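Local coordinates for FHA domain-containing protein DDL (Arabidopsis thaliana, PDB 3VPY), which probably recognises phosphothreonine in Dicer-like1 through a cleft of its forkhead-associated (FHA) domain, at residues Phe4-Pro7 and Pro8-Lys12; Leu90-Thr93 and Asn94-Ile98. One frame throughout, in Å; residues are numbered along the deposited sequence.

Contact 1. Residues Phe4-Pro7 and Pro8-Lys12; sequences FNEP and PEARK
Pro7 and Ala10 close a type I beta turn: Ala10 N donates to Pro7 O over 3.0 Å, arriving from above the carbonyl plane, with an N-H...O angle of 161°. The tight part faces strand 63-73. There the side chains of Glu9 and Pro7 cross at about a right angle, with Glu9 OE2 3.5 Å from Pro7 CG. Glu9 CG sits between the backbone N and the carbonyl carbon (chi1 71°), and a bend at chi2 folds the acid back over the proline. At the CD side of the same ring, the Ala10 methyl comes within 3.5 Å of Glu6 OE1, an oxygen hydrogen-bonded by Ser38 and Gln66. The turn belongs to the loop ahead of strand 18-23 and rests on strand 63-73 of the FHA beta sandwich, where Arg68 forms a salt bridge with Glu9. With an alanine here in place of Glu9, Arg68 would probably lose its charged mate and Pro7 the group packed against its ring. The solvent side is looser. Pro8 and Arg11 are exposed, yet Arg11 curls back so that NH1 reaches both Pro8 O, at 3.0 Å on a lone pair, and Ala10 O at 2.8 Å.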
loop_
_atom_site.group_PDB
_atom_site.type_symbol
_atom_site.label_atom_id
_atom_site.label_comp_id
_atom_site.label_asym_id
_atom_site.label_seq_id
_atom_site.Cartn_x
_atom_site.Cartn_y
_atom_site.Cartn_z
ATOM N N PHE A 4 6.707 7.923 -12.131
ATOM C CA PHE A 4 7.058 8.190 -10.748
ATOM C C PHE A 4 8.517 7.844 -10.511
ATOM O O PHE A 4 9.092 7.022 -11.224
ATOM C CB PHE A 4 6.172 7.352 -9.812
ATOM C CG PHE A 4 6.440 5.883 -9.906
ATOM C CD1 PHE A 4 7.292 5.264 -8.998
ATOM C CD2 PHE A 4 5.874 5.120 -10.931
ATOM C CE1 PHE A 4 7.559 3.906 -9.100
ATOM C CE2 PHE A 4 6.147 3.755 -11.044
ATOM C CZ PHE A 4 6.980 3.152 -10.119
ATOM N N ASN A 5 9.094 8.494 -9.505
ATOM C CA ASN A 5 10.401 8.161 -8.977
ATOM C C ASN A 5 10.235 7.645 -7.562
ATOM O O ASN A 5 9.312 8.050 -6.863
ATOM C CB ASN A 5 11.273 9.411 -8.934
ATOM C CG ASN A 5 11.962 9.677 -10.246
ATOM O OD1 ASN A 5 12.776 8.868 -10.714
ATOM N ND2 ASN A 5 11.649 10.818 -10.855
ATOM N N GLU A 6 11.114 6.746 -7.147
ATOM C CA GLU A 6 11.217 6.394 -5.735
ATOM C C GLU A 6 12.059 7.439 -4.989
ATOM O O GLU A 6 13.089 7.904 -5.502
ATOM C CB GLU A 6 11.833 5.014 -5.552
ATOM C CG GLU A 6 11.000 3.884 -6.047
ATOM C CD GLU A 6 11.476 2.577 -5.489
ATOM O OE1 GLU A 6 11.134 2.245 -4.330
ATOM O OE2 GLU A 6 12.209 1.882 -6.217
ATOM N N PRO A 7 11.628 7.819 -3.778
ATOM C CA PRO A 7 12.363 8.846 -3.048
ATOM C C PRO A 7 13.610 8.265 -2.357
ATOM O O PRO A 7 13.721 7.048 -2.248
ATOM C CB PRO A 7 11.332 9.331 -2.025
ATOM C CG PRO A 7 10.533 8.129 -1.725
ATOM C CD PRO A 7 10.444 7.346 -3.022
ATOM N N PRO A 8 14.530 9.130 -1.865
ATOM C CA PRO A 8 15.762 8.654 -1.207
ATOM C C PRO A 8 15.488 7.659 -0.076
ATOM O O PRO A 8 16.269 6.732 0.143
ATOM C CB PRO A 8 16.366 9.931 -0.622
ATOM C CG PRO A 8 15.795 11.050 -1.414
ATOM C CD PRO A 8 14.444 10.603 -1.898
ATOM N N GLU A 9 14.370 7.852 0.625
ATOM C CA GLU A 9 14.068 7.076 1.834
ATOM C C GLU A 9 13.370 5.745 1.537
ATOM O O GLU A 9 12.950 5.031 2.457
ATOM C CB GLU A 9 13.252 7.932 2.831
ATOM C CG GLU A 9 11.806 8.227 2.416
ATOM C CD GLU A 9 11.641 9.475 1.550
ATOM O OE1 GLU A 9 12.648 10.059 1.094
ATOM O OE2 GLU A 9 10.484 9.870 1.330
ATOM N N ALA A 10 13.224 5.422 0.253
ATOM C CA ALA A 10 12.610 4.153 -0.153
ATOM C C ALA A 10 13.394 2.976 0.411
ATOM O O ALA A 10 14.630 2.945 0.317
ATOM C CB ALA A 10 12.556 4.042 -1.651
ATOM N N ARG A 11 12.673 2.012 0.974
ATOM C CA ARG A 11 13.268 0.783 1.510
ATOM C C ARG A 11 12.245 -0.336 1.422
ATOM O O ARG A 11 11.039 -0.097 1.549
ATOM C CB ARG A 11 13.689 0.917 2.981
ATOM C CG ARG A 11 14.708 1.982 3.313
ATOM C CD ARG A 11 16.136 1.635 2.930
ATOM N NE ARG A 11 17.047 2.650 3.467
ATOM C CZ ARG A 11 17.278 3.846 2.924
ATOM N NH1 ARG A 11 16.694 4.209 1.789
ATOM N NH2 ARG A 11 18.124 4.681 3.515
ATOM N N LYS A 12 12.732 -1.557 1.196
ATOM C CA LYS A 12 11.891 -2.733 1.284
ATOM C C LYS A 12 11.431 -2.902 2.739
ATOM O O LYS A 12 12.255 -2.788 3.666
ATOM C CB LYS A 12 12.698 -3.959 0.822
ATOM C CG LYS A 12 11.882 -5.193 0.573
ATOM C CD LYS A 12 12.663 -6.221 -0.266
ATOM C CE LYS A 12 12.362 -7.659 0.205
ATOM N NZ LYS A 12 12.586 -8.803 -0.786
#

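Contact 2. Residues Leu90-Thr93 and Asn94-Ile98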
loop_
_atom_site.group_PDB
_atom_site.type_symbol
_atom_site.label_atom_id
_atom_site.label_comp_id
_atom_site.label_asym_id
_atom_site.label_seq_id
_atom_site.Cartn_x
_atom_site.Cartn_y
_atom_site.Cartn_z
ATOM N N LEU A 90 -1.138 8.974 -9.344
ATOM C CA LEU A 90 -0.238 9.568 -10.330
ATOM C C LEU A 90 -0.970 10.510 -11.274
ATOM O O LEU A 90 -0.603 10.628 -12.458
ATOM C CB LEU A 90 0.522 8.477 -11.111
ATOM C CG LEU A 90 1.289 7.485 -10.224
ATOM C CD1 LEU A 90 1.883 6.345 -11.032
ATOM C CD2 LEU A 90 2.402 8.200 -9.489
ATOM N N GLY A 91 -1.983 11.191 -10.752
ATOM C CA GLY A 91 -2.807 12.091 -11.565
ATOM C C GLY A 91 -3.798 11.402 -12.485
ATOM O O GLY A 91 -4.011 11.827 -13.641
ATOM N N SER A 92 -4.405 10.338 -11.976
ATOM C CA SER A 92 -5.368 9.555 -12.739
ATOM C C SER A 92 -6.654 10.350 -12.957
ATOM O O SER A 92 -7.065 11.113 -12.095
ATOM C CB SER A 92 -5.662 8.255 -11.987
ATOM O OG SER A 92 -6.391 8.527 -10.803
ATOM N N THR A 93 -7.294 10.162 -14.103
ATOM C CA THR A 93 -8.542 10.852 -14.344
ATOM C C THR A 93 -9.604 10.467 -13.310
ATOM O O THR A 93 -10.325 11.315 -12.795
ATOM C CB THR A 93 -9.024 10.601 -15.778
ATOM O OG1 THR A 93 -8.173 11.356 -16.647
ATOM C CG2 THR A 93 -10.446 11.105 -15.969
ATOM N N ASN A 94 -9.687 9.184 -13.007
ATOM C CA ASN A 94 -10.784 8.658 -12.204
ATOM C C ASN A 94 -10.450 8.429 -10.733
ATOM O O ASN A 94 -11.279 7.927 -9.985
ATOM C CB ASN A 94 -11.363 7.412 -12.904
ATOM C CG ASN A 94 -11.981 7.789 -14.235
ATOM O OD1 ASN A 94 -11.770 7.140 -15.280
ATOM N ND2 ASN A 94 -12.695 8.892 -14.215
ATOM N N LYS A 95 -9.233 8.818 -10.336
ATOM C CA LYS A 95 -8.871 8.959 -8.916
ATOM C C LYS A 95 -8.511 7.656 -8.211
ATOM O O LYS A 95 -8.743 6.550 -8.727
ATOM C CB LYS A 95 -9.962 9.706 -8.118
ATOM C CG LYS A 95 -10.438 11.035 -8.752
ATOM C CD LYS A 95 -11.266 11.843 -7.787
ATOM C CE LYS A 95 -11.914 13.058 -8.457
ATOM N NZ LYS A 95 -13.110 13.485 -7.685
ATOM N N THR A 96 -7.920 7.801 -7.029
ATOM C CA THR A 96 -7.640 6.677 -6.153
ATOM C C THR A 96 -8.328 6.972 -4.836
ATOM O O THR A 96 -8.223 8.093 -4.336
ATOM C CB THR A 96 -6.123 6.527 -5.914
ATOM O OG1 THR A 96 -5.494 6.165 -7.151
ATOM C CG2 THR A 96 -5.810 5.435 -4.860
ATOM N N TYR A 97 -9.013 5.968 -4.286
ATOM C CA TYR A 97 -9.823 6.123 -3.056
ATOM C C TYR A 97 -9.260 5.284 -1.922
ATOM O O TYR A 97 -8.938 4.116 -2.116
ATOM C CB TYR A 97 -11.264 5.668 -3.312
ATOM C CG TYR A 97 -11.975 6.474 -4.354
ATOM C CD1 TYR A 97 -12.820 7.516 -3.996
ATOM C CD2 TYR A 97 -11.818 6.190 -5.712
ATOM C CE1 TYR A 97 -13.480 8.271 -4.946
ATOM C CE2 TYR A 97 -12.484 6.948 -6.688
ATOM C CZ TYR A 97 -13.321 7.983 -6.294
ATOM O OH TYR A 97 -14.001 8.722 -7.239
ATOM N N ILE A 98 -9.115 5.897 -0.743
ATOM C CA ILE A 98 -8.750 5.156 0.456
ATOM C C ILE A 98 -9.955 5.269 1.366
ATOM O O ILE A 98 -10.401 6.379 1.692
ATOM C CB ILE A 98 -7.550 5.777 1.201
ATOM C CG1 ILE A 98 -6.319 5.918 0.314
ATOM C CG2 ILE A 98 -7.189 4.963 2.457
ATOM C CD1 ILE A 98 -5.243 6.775 1.038
#
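Ser92 and Lys95 meet through a side-chain to main-chain hydrogen bond, Lys95 N to Ser92 OG at 2.9 Å. It is weak, since the N-H...O angle is only 123°, but it closes the four-residue bend in which the CA atoms of Ser92 and Lys95 come within 5.2 Å. The hydroxyl is put there by its first torsion (chi1 69°), which swings OG in between the backbone N and the carbonyl carbon. Its stronger partner is the carboxylate of Asp89; OD1 of that residue also holds Thr96 OG1, and OD2 takes a weak bond from Gly91 N, so one acid ties both halves of the bend. Main-chain bonds join Leu90 to His62 before the bend and Lys95 to Gly120 at its end. The bend links strand 79-89 to strand 96-98, and its Gly-Ser-Thr-Asn run resembles the signature loop of FHA domains, which in relatives borders the phosphothreonine site; a similar place for it here is consistent with Ser92 touching Ser59 and His62. Gly91 and Lys95 both take positive phi, the latter at 81°. Van der Waals contact is slighter and involves mainly Thr93 and Asn94. These two run side by side, pointing the same way; Thr93 CG2, anti to its own backbone N, lies 3.6 Å from Asn94 N. The extended Lys95 chain leads away from the bend, only its CG coming as near as 4.1 Å to Thr93 O.

Overall arrangement
Both contacts lie at the surface, their centres about 20 Å apart, and each is a local contact within one continuous stretch. They differ in what they hold. Contact 1 lays the N-terminal loop on the outside of the mixed sheet, on strands 39-43 and 63-73, whereas contact 2 carries the chain from that sheet, at strand 79-89, across to strand 96-98 of the antiparallel one. The chemistry follows: proline packing and a backbone turn bond in the first, with its acids turned to partners beyond the turn, and a hydroxyl network on a single carboxylate in the second. They join directly through packing of Phe4 CB on Leu90 CD2, 3.9 Å apart, Leu90 being buried.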